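Local coordinates for protein VP1 (Merkel cell polyomavirus, PDB 4FMH) that forms the pentameric units of the icosahedral capsid and binds sialylated glycans on host cells through a site required for infection, at residues Tyr46-Asp51 with Gly260-Thr265. Residues are numbered along the deposited sequence; the frame is centred on the assembly and turned at random.
Sequences YTYTYD and GFLFKT. With SIA (N-acetyl-alpha-neuraminic acid), chain U.
K264 reaches D51 with its ammonium group, NZ lying 2.6 Å from OD2 in a salt bridge that is also a hydrogen bond. The nitrogen arrives on the syn side of the carboxylate, 16° out of its plane. Beyond CG the lysine chain is fully extended, and this carries NZ across from just past the end of strand 250-263 to the loop. The two carboxylate oxygens divide the work: OD1 of D51 takes the amide N5 of the sialic acid at 2.8 Å, with a fairly straight N-H...O angle of 163°. NZ of K264 in turn donates to the sugar hydroxyl O4 at 3.0 Å and to a water at 2.8 Å; that water donates a hydrogen bond to the carbonyl O of T49, so three hydrogen bonds grip the ammonium group. The neighbouring carboxylate probably helps keep the lysine charged, while W45 adds a cation-pi contact. This is part of the sialic acid site, built from loops at one end of the VP1 jelly roll, with S266 and K268 supplying further hydrogen bonds to the sugar. The acetyl methyl C11 rests obliquely against the Y50 ring, 3.7 Å from its CD1. Farther from the sugar, the packing is apolar: CE1 of Y48 sits 3.9 Å from CD2 of L262, and it is the anti placement of the leucine CG relative to its backbone N (chi1 -178°) that sets this methyl against the ring. H272 stacks on the Y48 ring, W45 meets it edge-to-face, and its OH hydrogen-bonds to the carbonyl O of L149 of a neighbouring subunit.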
ATOM      1  N   TYR B  46      22.616   1.172 -24.143  1.00 15.13           N
ATOM      2  CA  TYR B  46      22.923   2.056 -23.022  1.00 15.16           C
ATOM      3  C   TYR B  46      21.689   2.238 -22.133  1.00 14.54           C
ATOM      4  O   TYR B  46      20.604   2.559 -22.622  1.00 14.12           O
ATOM      5  CB  TYR B  46      23.397   3.403 -23.561  1.00 16.26           C
ATOM      6  CG  TYR B  46      23.639   4.480 -22.537  1.00 16.13           C
ATOM      7  CD1 TYR B  46      24.564   4.302 -21.502  1.00 18.38           C
ATOM      8  CD2 TYR B  46      22.975   5.702 -22.632  1.00 17.11           C
ATOM      9  CE1 TYR B  46      24.802   5.313 -20.570  1.00 17.50           C
ATOM     10  CE2 TYR B  46      23.202   6.714 -21.709  1.00 20.18           C
ATOM     11  CZ  TYR B  46      24.114   6.512 -20.683  1.00 21.90           C
ATOM     12  OH  TYR B  46      24.333   7.518 -19.777  1.00 26.11           O
ATOM     13  N   THR B  47      21.896   2.037 -20.832  1.00 14.37           N
ATOM     14  CA  THR B  47      20.858   2.042 -19.768  1.00 13.54           C
ATOM     15  C   THR B  47      20.099   0.717 -19.639  1.00 11.80           C
ATOM     16  O   THR B  47      19.118   0.627 -18.894  1.00 12.04           O
ATOM     17  CB  THR B  47      19.878   3.279 -19.796  1.00 14.61           C
ATOM     18  OG1 THR B  47      18.868   3.093 -20.796  1.00 11.96           O
ATOM     19  CG2 THR B  47      20.627   4.591 -20.034  1.00 12.50           C
ATOM     20  N   TYR B  48      20.583  -0.305 -20.342  1.00 11.92           N
ATOM     21  CA  TYR B  48      20.038  -1.659 -20.260  1.00 12.10           C
ATOM     22  C   TYR B  48      21.142  -2.688 -19.987  1.00 13.04           C
ATOM     23  O   TYR B  48      22.345  -2.387 -20.092  1.00 12.78           O
ATOM     24  CB  TYR B  48      19.320  -2.051 -21.563  1.00 12.01           C
ATOM     25  CG  TYR B  48      18.141  -1.193 -21.946  1.00 13.50           C
ATOM     26  CD1 TYR B  48      16.839  -1.573 -21.600  1.00 15.14           C
ATOM     27  CD2 TYR B  48      18.318  -0.009 -22.676  1.00 16.16           C
ATOM     28  CE1 TYR B  48      15.745  -0.790 -21.953  1.00 13.13           C
ATOM     29  CE2 TYR B  48      17.224   0.777 -23.041  1.00 12.60           C
ATOM     30  CZ  TYR B  48      15.947   0.377 -22.670  1.00 14.51           C
ATOM     31  OH  TYR B  48      14.865   1.146 -23.017  1.00 16.01           O
ATOM     32  N   THR B  49      20.719  -3.897 -19.638  1.00 13.29           N
ATOM     33  CA  THR B  49      21.591  -5.059 -19.635  1.00 13.64           C
ATOM     34  C   THR B  49      21.489  -5.697 -21.021  1.00 14.88           C
ATOM     35  O   THR B  49      20.750  -5.208 -21.887  1.00 15.37           O
ATOM     36  CB  THR B  49      21.150  -6.115 -18.587  1.00 14.44           C
ATOM     37  OG1 THR B  49      19.833  -6.590 -18.903  1.00 13.58           O
ATOM     38  CG2 THR B  49      21.164  -5.540 -17.178  1.00 12.42           C
ATOM     39  N   TYR B  50      22.232  -6.782 -21.236  1.00 15.31           N
ATOM     40  CA  TYR B  50      21.920  -7.694 -22.335  1.00 15.68           C
ATOM     41  C   TYR B  50      20.806  -8.636 -21.868  1.00 15.04           C
ATOM     42  O   TYR B  50      20.108  -8.345 -20.892  1.00 16.03           O
ATOM     43  CB  TYR B  50      23.166  -8.469 -22.804  1.00 16.27           C
ATOM     44  CG  TYR B  50      24.126  -7.675 -23.676  1.00 20.46           C
ATOM     45  CD1 TYR B  50      23.855  -6.351 -24.040  1.00 21.79           C
ATOM     46  CD2 TYR B  50      25.288  -8.269 -24.174  1.00 25.93           C
ATOM     47  CE1 TYR B  50      24.728  -5.636 -24.854  1.00 23.50           C
ATOM     48  CE2 TYR B  50      26.167  -7.564 -24.987  1.00 27.29           C
ATOM     49  CZ  TYR B  50      25.883  -6.249 -25.321  1.00 27.92           C
ATOM     50  OH  TYR B  50      26.754  -5.553 -26.125  1.00 29.49           O
ATOM     51  N   ASP B  51      20.630  -9.763 -22.546  1.00 14.64           N
ATOM     52  CA  ASP B  51      19.539 -10.666 -22.195  1.00 15.84           C
ATOM     53  C   ASP B  51      19.892 -11.544 -21.003  1.00 15.12           C
ATOM     54  O   ASP B  51      20.912 -12.235 -20.998  1.00 16.32           O
ATOM     55  CB  ASP B  51      19.113 -11.490 -23.413  1.00 15.88           C
ATOM     56  CG  ASP B  51      18.676 -10.616 -24.571  1.00 19.54           C
ATOM     57  OD1 ASP B  51      19.027 -10.937 -25.728  1.00 23.29           O
ATOM     58  OD2 ASP B  51      17.992  -9.592 -24.326  1.00 18.81           O
ATOM     59  N   GLY B 260      12.864  -2.136 -14.003  1.00  9.81           N
ATOM     60  CA  GLY B 260      12.149  -3.288 -14.546  1.00  9.87           C
ATOM     61  C   GLY B 260      12.730  -3.844 -15.827  1.00  9.62           C
ATOM     62  O   GLY B 260      13.804  -3.421 -16.266  1.00  9.88           O
ATOM     63  N   PHE B 261      12.010  -4.802 -16.413  1.00  8.65           N
ATOM     64  CA  PHE B 261      12.451  -5.507 -17.612  1.00 10.38           C
ATOM     65  C   PHE B 261      11.863  -4.908 -18.878  1.00 11.64           C
ATOM     66  O   PHE B 261      10.689  -4.522 -18.904  1.00 10.67           O
ATOM     67  CB  PHE B 261      12.012  -6.975 -17.589  1.00 11.11           C
ATOM     68  CG  PHE B 261      12.638  -7.801 -16.503  1.00 10.26           C
ATOM     69  CD1 PHE B 261      13.953  -8.239 -16.610  1.00 10.64           C
ATOM     70  CD2 PHE B 261      11.884  -8.184 -15.389  1.00 12.84           C
ATOM     71  CE1 PHE B 261      14.524  -9.035 -15.608  1.00 11.73           C
ATOM     72  CE2 PHE B 261      12.447  -8.980 -14.386  1.00 13.39           C
ATOM     73  CZ  PHE B 261      13.772  -9.398 -14.503  1.00 11.57           C
ATOM     74  N   LEU B 262      12.687  -4.862 -19.927  1.00 11.52           N
ATOM     75  CA  LEU B 262      12.199  -4.711 -21.285  1.00 12.33           C
ATOM     76  C   LEU B 262      11.917  -6.119 -21.800  1.00 13.27           C
ATOM     77  O   LEU B 262      12.821  -6.965 -21.855  1.00 14.34           O
ATOM     78  CB  LEU B 262      13.237  -4.018 -22.168  1.00 12.43           C
ATOM     79  CG  LEU B 262      12.844  -3.737 -23.630  1.00 14.47           C
ATOM     80  CD1 LEU B 262      11.702  -2.717 -23.736  1.00 13.90           C
ATOM     81  CD2 LEU B 262      14.053  -3.287 -24.436  1.00 14.53           C
ATOM     82  N   PHE B 263      10.661  -6.372 -22.138  1.00 12.57           N
ATOM     83  CA  PHE B 263      10.229  -7.679 -22.629  1.00 12.66           C
ATOM     84  C   PHE B 263      10.279  -7.698 -24.144  1.00 12.70           C
ATOM     85  O   PHE B 263       9.523  -6.977 -24.799  1.00 12.64           O
ATOM     86  CB  PHE B 263       8.797  -7.957 -22.170  1.00 12.82           C
ATOM     87  CG  PHE B 263       8.684  -8.284 -20.702  1.00 12.88           C
ATOM     88  CD1 PHE B 263       8.610  -7.275 -19.753  1.00 13.49           C
ATOM     89  CD2 PHE B 263       8.651  -9.603 -20.279  1.00 14.29           C
ATOM     90  CE1 PHE B 263       8.505  -7.575 -18.388  1.00 14.32           C
ATOM     91  CE2 PHE B 263       8.547  -9.918 -18.915  1.00 16.51           C
ATOM     92  CZ  PHE B 263       8.478  -8.899 -17.972  1.00 13.66           C
ATOM     93  N   LYS B 264      11.167  -8.522 -24.688  1.00 12.05           N
ATOM     94  CA  LYS B 264      11.377  -8.589 -26.131  1.00 14.03           C
ATOM     95  C   LYS B 264      10.531  -9.704 -26.759  1.00 15.14           C
ATOM     96  O   LYS B 264      10.253 -10.712 -26.112  1.00 14.32           O
ATOM     97  CB  LYS B 264      12.863  -8.800 -26.441  1.00 15.03           C
ATOM     98  CG  LYS B 264      13.773  -7.745 -25.815  1.00 10.85           C
ATOM     99  CD  LYS B 264      15.240  -8.075 -26.042  1.00 18.00           C
ATOM    100  CE  LYS B 264      16.130  -6.965 -25.492  1.00 14.86           C
ATOM    101  NZ  LYS B 264      17.571  -7.344 -25.517  1.00 14.08           N
ATOM    102  N   THR B 265      10.133  -9.505 -28.017  1.00 16.63           N
ATOM    103  CA  THR B 265       9.263 -10.433 -28.753  1.00 18.41           C
ATOM    104  C   THR B 265       9.626 -11.915 -28.580  1.00 18.32           C
ATOM    105  O   THR B 265       8.752 -12.746 -28.361  1.00 18.56           O
ATOM    106  CB  THR B 265       9.239 -10.084 -30.270  1.00 19.26           C
ATOM    107  OG1 THR B 265       8.979  -8.686 -30.436  1.00 20.97           O
ATOM    108  CG2 THR B 265       8.156 -10.888 -31.020  1.00 21.52           C
TER
HETATM  109  C1  SIA U   2      16.403 -11.776 -29.592  0.80 26.61           C
HETATM  110  C2  SIA U   2      17.141 -10.806 -30.518  0.80 27.52           C
HETATM  111  C3  SIA U   2      16.904  -9.364 -30.033  0.80 25.73           C
HETATM  112  C4  SIA U   2      17.707  -8.974 -28.787  0.80 26.27           C
HETATM  113  C5  SIA U   2      19.183  -9.333 -28.940  0.80 25.34           C
HETATM  114  C6  SIA U   2      19.378 -10.783 -29.401  0.80 27.49           C
HETATM  115  C7  SIA U   2      20.863 -11.049 -29.711  0.80 28.49           C
HETATM  116  C8  SIA U   2      21.247 -12.534 -29.786  0.80 31.83           C
HETATM  117  C9  SIA U   2      20.789 -13.224 -31.067  0.80 33.77           C
HETATM  118  C10 SIA U   2      20.840  -8.172 -27.545  0.80 25.03           C
HETATM  119  C11 SIA U   2      21.405  -8.028 -26.168  0.80 17.67           C
HETATM  120  N5  SIA U   2      19.854  -9.067 -27.676  0.80 25.67           N
HETATM  121  O1A SIA U   2      15.335 -11.404 -29.047  0.80 15.86           O
HETATM  122  O1B SIA U   2      16.862 -12.929 -29.403  0.80 24.98           O
HETATM  123  O4  SIA U   2      17.606  -7.559 -28.536  0.80 15.71           O
HETATM  124  O6  SIA U   2      18.561 -11.082 -30.555  0.80 26.71           O
HETATM  125  O7  SIA U   2      21.237 -10.363 -30.915  0.80 26.53           O
HETATM  126  O8  SIA U   2      22.673 -12.682 -29.684  0.80 31.32           O
HETATM  127  O9  SIA U   2      19.589 -13.944 -30.778  0.80 36.76           O
HETATM  128  O10 SIA U   2      21.266  -7.511 -28.477  0.80 22.53           O
HETATM  129  O   HOH W   1      19.500  -5.671 -24.260  1.00 14.76           O